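Local coordinates for probable ribosomal RNA small subunit methyltransferase (Thermus thermophilus, PDB 3DMH), which methylates the N2 atom of a specific guanine in 16S ribosomal RNA, using S-adenosylmethionine as the methyl donor, at residues F299-T304 against V335-S340; N324-R329 against E352-F357; P214-L219 against V303-F308. All blocks are in the same frame, centred on the assembly; numbering follows the deposited sequence.

Contact 1 of 3, residues F299-T304 against V335-S340. With GMP (guanosine), chain E.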
# COMPACT_ATOMS: atom_id res chain seq x y z
N PHE A 299 16.08 9.11 15.01
CA PHE A 299 16.98 8.60 13.99
C PHE A 299 18.01 9.64 13.61
O PHE A 299 17.82 10.84 13.86
CB PHE A 299 16.17 8.16 12.75
CG PHE A 299 15.17 7.08 13.05
CD1 PHE A 299 15.52 5.74 12.91
CD2 PHE A 299 13.90 7.39 13.54
CE1 PHE A 299 14.62 4.73 13.21
CE2 PHE A 299 12.98 6.38 13.87
CZ PHE A 299 13.35 5.05 13.71
N ASP A 300 19.12 9.17 13.03
CA ASP A 300 20.19 10.02 12.52
C ASP A 300 19.95 10.44 11.07
O ASP A 300 20.32 11.54 10.66
CB ASP A 300 21.53 9.27 12.61
CG ASP A 300 21.82 8.74 14.00
OD1 ASP A 300 21.79 9.55 14.96
OD2 ASP A 300 22.08 7.52 14.15
N ILE A 301 19.34 9.54 10.29
CA ILE A 301 19.11 9.79 8.86
C ILE A 301 17.72 9.28 8.52
O ILE A 301 17.37 8.17 8.90
CB ILE A 301 20.14 9.04 7.98
CG1 ILE A 301 21.56 9.54 8.26
CG2 ILE A 301 19.83 9.20 6.50
CD1 ILE A 301 22.64 8.63 7.71
N ILE A 302 16.95 10.09 7.81
CA ILE A 302 15.64 9.64 7.32
C ILE A 302 15.57 9.86 5.82
O ILE A 302 15.97 10.92 5.32
CB ILE A 302 14.49 10.37 8.05
CG1 ILE A 302 14.55 10.00 9.54
CG2 ILE A 302 13.12 9.98 7.43
CD1 ILE A 302 13.43 10.56 10.39
N VAL A 303 15.15 8.83 5.10
CA VAL A 303 15.11 8.91 3.64
C VAL A 303 13.70 8.59 3.18
O VAL A 303 13.00 7.80 3.82
CB VAL A 303 16.10 7.92 2.95
CG1 VAL A 303 17.53 8.25 3.34
CG2 VAL A 303 15.76 6.46 3.29
N THR A 304 13.30 9.18 2.06
CA THR A 304 12.01 8.82 1.50
C THR A 304 11.90 9.15 0.02
O THR A 304 12.38 10.18 -0.42
CB THR A 304 10.83 9.47 2.28
OG1 THR A 304 9.58 8.93 1.80
CG2 THR A 304 10.82 11.02 2.14
N VAL A 335 19.69 14.21 9.54
CA VAL A 335 19.46 14.68 8.18
C VAL A 335 18.33 13.95 7.47
O VAL A 335 18.04 12.79 7.76
CB VAL A 335 20.76 14.64 7.34
CG1 VAL A 335 21.80 15.61 7.90
CG2 VAL A 335 21.34 13.23 7.26
N PHE A 336 17.70 14.66 6.53
CA PHE A 336 16.53 14.17 5.80
C PHE A 336 16.79 14.29 4.30
O PHE A 336 17.21 15.36 3.82
CB PHE A 336 15.34 15.02 6.19
CG PHE A 336 14.04 14.66 5.51
CD1 PHE A 336 13.64 13.33 5.41
CD2 PHE A 336 13.22 15.66 5.00
CE1 PHE A 336 12.41 12.98 4.81
CE2 PHE A 336 11.99 15.34 4.40
CZ PHE A 336 11.58 14.00 4.30
N PHE A 337 16.52 13.21 3.56
CA PHE A 337 16.61 13.21 2.10
C PHE A 337 15.26 12.80 1.52
O PHE A 337 14.71 11.77 1.93
CB PHE A 337 17.64 12.18 1.61
CG PHE A 337 19.04 12.47 1.99
CD1 PHE A 337 19.92 13.09 1.09
CD2 PHE A 337 19.52 12.14 3.25
CE1 PHE A 337 21.23 13.36 1.46
CE2 PHE A 337 20.82 12.39 3.62
CZ PHE A 337 21.69 13.01 2.72
N LEU A 338 14.75 13.59 0.57
CA LEU A 338 13.47 13.28 -0.08
C LEU A 338 13.62 13.43 -1.58
O LEU A 338 14.25 14.38 -2.05
CB LEU A 338 12.40 14.25 0.44
CG LEU A 338 11.01 14.19 -0.19
CD1 LEU A 338 9.91 14.59 0.80
CD2 LEU A 338 10.97 15.09 -1.41
N VAL A 339 13.04 12.51 -2.35
CA VAL A 339 13.12 12.62 -3.81
C VAL A 339 11.71 12.67 -4.39
O VAL A 339 10.82 11.94 -3.95
CB VAL A 339 13.99 11.50 -4.43
CG1 VAL A 339 13.39 10.11 -4.19
CG2 VAL A 339 14.23 11.73 -5.93
N SER A 340 11.51 13.55 -5.39
CA SER A 340 10.21 13.67 -6.01
C SER A 340 10.28 14.21 -7.44
O SER A 340 11.33 14.60 -7.92
CB SER A 340 9.29 14.57 -5.19
OG SER A 340 9.56 15.93 -5.41
C4' GMP E . 8.39 8.97 -14.47
O4' GMP E . 8.45 9.44 -13.12
C3' GMP E . 7.08 8.22 -14.61
O3' GMP E . 7.36 6.83 -14.45
C2' GMP E . 6.25 8.72 -13.44
O2' GMP E . 5.32 7.73 -13.00
C1' GMP E . 7.32 8.97 -12.38
N9 GMP E . 6.99 10.00 -11.37
C8 GMP E . 6.24 11.10 -11.52
N7 GMP E . 6.20 11.83 -10.36
C5 GMP E . 6.97 11.18 -9.46
C6 GMP E . 7.37 11.38 -8.04
O6 GMP E . 6.97 12.37 -7.39
N1 GMP E . 8.17 10.46 -7.48
C2 GMP E . 8.62 9.37 -8.16
N2 GMP E . 9.43 8.46 -7.55
N3 GMP E . 8.30 9.13 -9.46
C4 GMP E . 7.49 9.98 -10.13
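Ile301 to Thr304 pair with Val335 to Leu338 as a parallel beta ladder in the middle of the mixed sheet of a Rossmann-like methyltransferase domain. The intervening chain passes through helix 317-329, so the two strands and the helix form a beta-alpha-beta crossover. The strand axes diverge by only 7°, and five backbone hydrogen bonds alternate in direction, from Val335 N to Asp300 O at one end to Val339 N to Thr304 O at the other. Ile302 O illustrates how a carbonyl in such a ladder is used several times: it accepts Phe337 N at 2.9 Å, meets Phe336 CA at 3.3 Å, and faces the rim of the Phe336 ring through CD1 at 3.4 Å.

Side chains divide between the two faces. On one, Thr304 CG2 touches both Phe336 CE1 (3.7 Å), approaching the ring obliquely, and Leu338 CD1 (3.9 Å), while Ile302 CG2 reaches the same ring at CD1; helix 317-329 covers this layer. Thr304 can offer its methyl because OG1 lies opposite the backbone N (chi1 -172°), where it bonds to Leu240 O of the next strand. On the other face, beneath helix 214-227, Ile301 CG1 and Val335 CG2 run alongside each other, 3.8 Å apart.

At the C-terminal end, Ser340 CA comes within 3.8 Å of guanosine O6. Asp300, at the far end, bonds to Gln236 N and forms a salt bridge with Arg331. The amides and carbonyls turned inward are thus paired here, and strand 236-240 takes bonds from the other edge of 299-304. Mostly hydrocarbon is left for both helical layers, the one buried hydroxyl of Thr304 being satisfied by Leu240 O.

Contact 2 of 3, residues N324-R329 against E352-F357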
# COMPACT_ATOMS: atom_id res chain seq x y z
N ASN A 324 6.40 15.75 7.90
CA ASN A 324 6.17 16.15 9.30
C ASN A 324 6.80 15.13 10.24
O ASN A 324 7.43 15.49 11.24
CB ASN A 324 4.67 16.28 9.61
CG ASN A 324 3.98 17.33 8.76
OD1 ASN A 324 4.62 18.22 8.20
ND2 ASN A 324 2.66 17.22 8.64
N VAL A 325 6.63 13.85 9.90
CA VAL A 325 7.20 12.79 10.73
C VAL A 325 8.74 12.83 10.70
O VAL A 325 9.38 12.70 11.73
CB VAL A 325 6.60 11.41 10.36
CG1 VAL A 325 7.41 10.27 10.97
CG2 VAL A 325 5.15 11.35 10.82
N ALA A 326 9.33 13.05 9.52
CA ALA A 326 10.77 13.11 9.40
C ALA A 326 11.35 14.18 10.33
O ALA A 326 12.34 13.94 11.04
CB ALA A 326 11.17 13.39 7.97
N ALA A 327 10.74 15.36 10.32
CA ALA A 327 11.20 16.45 11.18
C ALA A 327 11.12 16.06 12.66
O ALA A 327 12.03 16.36 13.45
CB ALA A 327 10.37 17.70 10.92
N ALA A 328 10.03 15.39 13.02
CA ALA A 328 9.76 15.03 14.40
C ALA A 328 10.61 13.86 14.91
O ALA A 328 10.89 13.77 16.11
CB ALA A 328 8.26 14.72 14.59
N ARG A 329 11.05 13.00 14.00
CA ARG A 329 11.73 11.76 14.37
C ARG A 329 13.25 11.89 14.30
O ARG A 329 13.95 10.98 14.73
CB ARG A 329 11.30 10.61 13.46
CG ARG A 329 9.84 10.13 13.62
CD ARG A 329 9.76 9.18 14.78
NE ARG A 329 8.40 8.71 15.06
CZ ARG A 329 8.05 8.07 16.17
NH1 ARG A 329 8.94 7.82 17.13
NH2 ARG A 329 6.79 7.69 16.34
N GLU A 352 9.02 25.06 6.32
CA GLU A 352 8.17 25.19 7.50
C GLU A 352 8.61 24.25 8.62
O GLU A 352 8.62 24.63 9.79
CB GLU A 352 6.71 24.95 7.13
CG GLU A 352 5.73 25.09 8.29
CD GLU A 352 4.47 24.28 8.11
OE1 GLU A 352 4.35 23.54 7.10
OE2 GLU A 352 3.59 24.36 8.99
N LYS A 353 8.98 23.02 8.27
CA LYS A 353 9.25 22.00 9.28
C LYS A 353 10.69 21.94 9.79
O LYS A 353 10.93 21.51 10.93
CB LYS A 353 8.78 20.62 8.82
CG LYS A 353 7.27 20.51 8.58
CD LYS A 353 6.47 20.61 9.89
CE LYS A 353 5.01 20.91 9.60
NZ LYS A 353 4.18 20.83 10.83
N PHE A 354 11.65 22.34 8.95
CA PHE A 354 13.07 22.29 9.27
C PHE A 354 13.70 23.68 9.41
O PHE A 354 14.73 23.83 10.07
CB PHE A 354 13.84 21.48 8.21
CG PHE A 354 13.58 20.00 8.27
CD1 PHE A 354 14.35 19.17 9.08
CD2 PHE A 354 12.58 19.44 7.48
CE1 PHE A 354 14.12 17.79 9.12
CE2 PHE A 354 12.34 18.06 7.51
CZ PHE A 354 13.12 17.24 8.34
N GLY A 355 13.07 24.67 8.78
CA GLY A 355 13.57 26.05 8.80
C GLY A 355 14.38 26.42 7.57
O GLY A 355 14.53 27.60 7.25
N ALA A 356 14.92 25.40 6.89
CA ALA A 356 15.74 25.57 5.69
C ALA A 356 15.81 24.25 4.94
O ALA A 356 15.50 23.20 5.50
CB ALA A 356 17.14 26.05 6.05
N PHE A 357 16.23 24.31 3.68
CA PHE A 357 16.44 23.10 2.87
C PHE A 357 17.47 23.38 1.78
O PHE A 357 17.78 24.54 1.49
CB PHE A 357 15.12 22.61 2.25
CG PHE A 357 14.63 23.48 1.13
CD1 PHE A 357 14.93 23.17 -0.20
CD2 PHE A 357 13.92 24.65 1.40
CE1 PHE A 357 14.51 23.99 -1.24
CE2 PHE A 357 13.49 25.48 0.37
CZ PHE A 357 13.80 25.16 -0.96
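The Phe354 ring takes the methyl group of Ala327 over one face: CB stands 3.8 Å above the ring plane, displaced toward the rim, in a CH-pi contact 22° off the normal. Its leading atom, CZ, pushes in against the helix backbone, 3.5 Å from Ala327 CA, and Ala326 approaches the ring obliquely. On the other side of the ring plane, well off its centre, Phe336 of the sheet meets it with the two planes about 15° apart, so Phe354 joins helix 346-354 to both helix 317-329 and the strands beneath.

The second flat group is the Asn324 amide. Its OD1 touches the aliphatic part of Lys353, lying 3.1 Å from CE and 3.5 Å from CD. A bend at chi2 (-68°) curls the lysine chain past this oxygen, while Lys353 CB rests 3.9 Å from Ala327 CB. Beyond the two segments, a sulfate ion that probably comes from the crystallisation liquor lies near Lys353 NZ.

With no hydrogen bond between the segments, the two helix ends are held by dispersion and CH-pi contact; the amide oxygen probably adds a modest electrostatic attraction to the lysine methylene beside its ammonium group.

Contact 3 of 3, residues P214-L219 against V303-F308. With GMP (guanosine), chain E; SAM (S-adenosylmethionine), chain D.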
# COMPACT_ATOMS: atom_id res chain seq x y z
N PRO A 214 14.42 5.05 -10.94
CA PRO A 214 15.51 6.01 -11.12
C PRO A 214 15.54 7.09 -10.02
O PRO A 214 16.62 7.57 -9.67
CB PRO A 214 15.21 6.62 -12.49
CG PRO A 214 14.47 5.50 -13.23
CD PRO A 214 13.61 4.88 -12.16
N ALA A 215 14.38 7.46 -9.46
CA ALA A 215 14.34 8.46 -8.40
C ALA A 215 15.06 7.96 -7.14
O ALA A 215 15.77 8.72 -6.46
CB ALA A 215 12.89 8.84 -8.06
N SER A 216 14.85 6.68 -6.82
CA SER A 216 15.50 6.05 -5.67
C SER A 216 17.02 6.00 -5.87
O SER A 216 17.78 6.31 -4.94
CB SER A 216 14.94 4.64 -5.47
OG SER A 216 13.53 4.66 -5.31
N LEU A 217 17.47 5.64 -7.07
CA LEU A 217 18.90 5.68 -7.41
C LEU A 217 19.46 7.09 -7.22
O LEU A 217 20.54 7.25 -6.66
CB LEU A 217 19.15 5.22 -8.85
CG LEU A 217 18.87 3.75 -9.14
CD1 LEU A 217 19.05 3.45 -10.62
CD2 LEU A 217 19.78 2.85 -8.29
N LEU A 218 18.72 8.10 -7.67
CA LEU A 218 19.16 9.49 -7.54
C LEU A 218 19.31 9.94 -6.08
O LEU A 218 20.27 10.64 -5.73
CB LEU A 218 18.20 10.42 -8.27
CG LEU A 218 18.71 11.84 -8.54
CD1 LEU A 218 19.90 11.82 -9.53
CD2 LEU A 218 17.57 12.73 -9.04
N LEU A 219 18.37 9.53 -5.24
CA LEU A 219 18.45 9.84 -3.81
C LEU A 219 19.71 9.22 -3.22
O LEU A 219 20.44 9.89 -2.51
CB LEU A 219 17.20 9.32 -3.06
CG LEU A 219 17.14 9.73 -1.59
CD1 LEU A 219 15.67 9.88 -1.17
CD2 LEU A 219 17.89 8.77 -0.65
N VAL A 303 15.15 8.83 5.10
CA VAL A 303 15.11 8.91 3.64
C VAL A 303 13.70 8.59 3.18
O VAL A 303 13.00 7.80 3.82
CB VAL A 303 16.10 7.92 2.95
CG1 VAL A 303 17.53 8.25 3.34
CG2 VAL A 303 15.76 6.46 3.29
N THR A 304 13.30 9.18 2.06
CA THR A 304 12.01 8.82 1.50
C THR A 304 11.90 9.15 0.02
O THR A 304 12.38 10.18 -0.42
CB THR A 304 10.83 9.47 2.28
OG1 THR A 304 9.58 8.93 1.80
CG2 THR A 304 10.82 11.02 2.14
N ASN A 305 11.28 8.21 -0.70
CA ASN A 305 10.74 8.43 -2.04
C ASN A 305 9.22 8.31 -1.84
O ASN A 305 8.68 7.20 -1.88
CB ASN A 305 11.28 7.32 -2.95
CG ASN A 305 10.77 7.43 -4.38
OD1 ASN A 305 10.00 8.33 -4.70
ND2 ASN A 305 11.20 6.49 -5.24
N PRO A 306 8.54 9.43 -1.54
CA PRO A 306 7.14 9.30 -1.11
C PRO A 306 6.18 8.88 -2.21
O PRO A 306 6.46 9.04 -3.42
CB PRO A 306 6.76 10.72 -0.64
CG PRO A 306 7.98 11.52 -0.64
CD PRO A 306 9.01 10.83 -1.50
N PRO A 307 4.99 8.41 -1.81
CA PRO A 307 3.94 8.14 -2.80
C PRO A 307 3.49 9.42 -3.48
O PRO A 307 3.65 10.51 -2.93
CB PRO A 307 2.80 7.56 -1.96
CG PRO A 307 3.05 8.07 -0.58
CD PRO A 307 4.53 8.22 -0.42
N PHE A 308 2.92 9.29 -4.67
CA PHE A 308 2.52 10.46 -5.43
C PHE A 308 1.30 10.12 -6.27
O PHE A 308 1.06 8.95 -6.58
CB PHE A 308 3.67 10.97 -6.31
CG PHE A 308 4.24 9.94 -7.23
CD1 PHE A 308 3.79 9.84 -8.54
CD2 PHE A 308 5.22 9.05 -6.78
CE1 PHE A 308 4.32 8.88 -9.40
CE2 PHE A 308 5.75 8.09 -7.63
CZ PHE A 308 5.29 7.99 -8.93
C4' GMP E . 8.39 8.97 -14.47
O4' GMP E . 8.45 9.44 -13.12
C3' GMP E . 7.08 8.22 -14.61
O3' GMP E . 7.36 6.83 -14.45
C2' GMP E . 6.25 8.72 -13.44
O2' GMP E . 5.32 7.73 -13.00
C1' GMP E . 7.32 8.97 -12.38
N9 GMP E . 6.99 10.00 -11.37
C8 GMP E . 6.24 11.10 -11.52
N7 GMP E . 6.20 11.83 -10.36
C5 GMP E . 6.97 11.18 -9.46
C6 GMP E . 7.37 11.38 -8.04
O6 GMP E . 6.97 12.37 -7.39
N1 GMP E . 8.17 10.46 -7.48
C2 GMP E . 8.62 9.37 -8.16
N2 GMP E . 9.43 8.46 -7.55
N3 GMP E . 8.30 9.13 -9.46
C4 GMP E . 7.49 9.98 -10.13
N SAM D . 11.14 3.27 -0.99
CA SAM D . 10.67 2.43 -2.15
C SAM D . 11.50 2.76 -3.37
O SAM D . 12.21 3.78 -3.29
OXT SAM D . 11.43 2.05 -4.38
CB SAM D . 9.20 2.71 -2.48
CG SAM D . 8.86 4.15 -2.85
SD SAM D . 7.11 4.32 -3.34
CE SAM D . 7.15 5.83 -4.34
C5' SAM D . 6.25 4.93 -1.86
C4' SAM D . 5.99 3.82 -0.85
O4' SAM D . 5.22 4.44 0.18
C3' SAM D . 5.19 2.62 -1.38
O3' SAM D . 5.87 1.40 -1.15
C2' SAM D . 3.86 2.72 -0.62
O2' SAM D . 3.20 1.49 -0.39
C1' SAM D . 4.35 3.43 0.64
N9 SAM D . 3.25 4.00 1.40
C8 SAM D . 2.05 4.53 0.93
N7 SAM D . 1.33 4.98 1.98
C5 SAM D . 2.06 4.73 3.12
C6 SAM D . 1.82 4.94 4.49
N6 SAM D . 0.67 5.47 4.92
N1 SAM D . 2.80 4.56 5.38
C2 SAM D . 3.98 3.99 4.96
N3 SAM D . 4.22 3.72 3.61
C4 SAM D . 3.27 4.11 2.74
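Asn305 and Ser216 meet where the Asn-Pro-Pro-Phe motif of the methyltransferase, Asn305 to Phe308, faces the start of helix 214-227, and both bound molecules are gripped there. In the first shell, the guanosine amino group N2 donates to Asn305 OD1 at 2.9 Å, a nearly straight bond (163°), and Ser216 OG donates to the cofactor carboxylate atom O at 2.6 Å. The Phe308 ring lies flat against the base, with guanine C5 3.4 Å above the centre of its plane, while the S-adenosylmethionine methyl carbon CE sits at the ring edge. Replacing Phe308 with an alanine would probably leave one face of the guanine without its aromatic support and the base freer to tilt away from Asn305. Backbone carbonyls surround the methyl group: Asn305 O lies 3.2 Å and Pro306 O 3.4 Å from S-adenosylmethionine CE. The same CE stands 4.7 Å from guanosine N2.

Ser216 and Asp213 position the Asn305 amide. With CG opposite the backbone N (chi1 179°), Asn305 extends toward the helix, where ND2 donates to Ser216 OG at 3.0 Å and also to Asp213, which is itself hydrogen-bonded to guanosine.

Farther out, Leu219 seats the helix on the strand end, packing CD2 against Val303 CG1 and setting its CD1 3.4 Å from Thr304 O.

In the fold
All three contacts belong to one Rossmann-like domain and illustrate how such a sheet connects scaffold to active site. Contact 1 is the central pairing. Contact 3 shares Val303 and Thr304 with it and continues strand 299-304 into the ligand loop, while contact 2 joins the helices that follow the two strands, 317-329 and 346-354. The centres of contacts 2 and 3 each lie about 10 Å from that of contact 1 but about 17 Å from one another, without touching. Along the chain contact 3 closes before contact 2 opens, and contacts 1 and 2 interleave. Contacts 1 and 3 reach guanosine at the strand ends; contact 2 packs near the opposite ends.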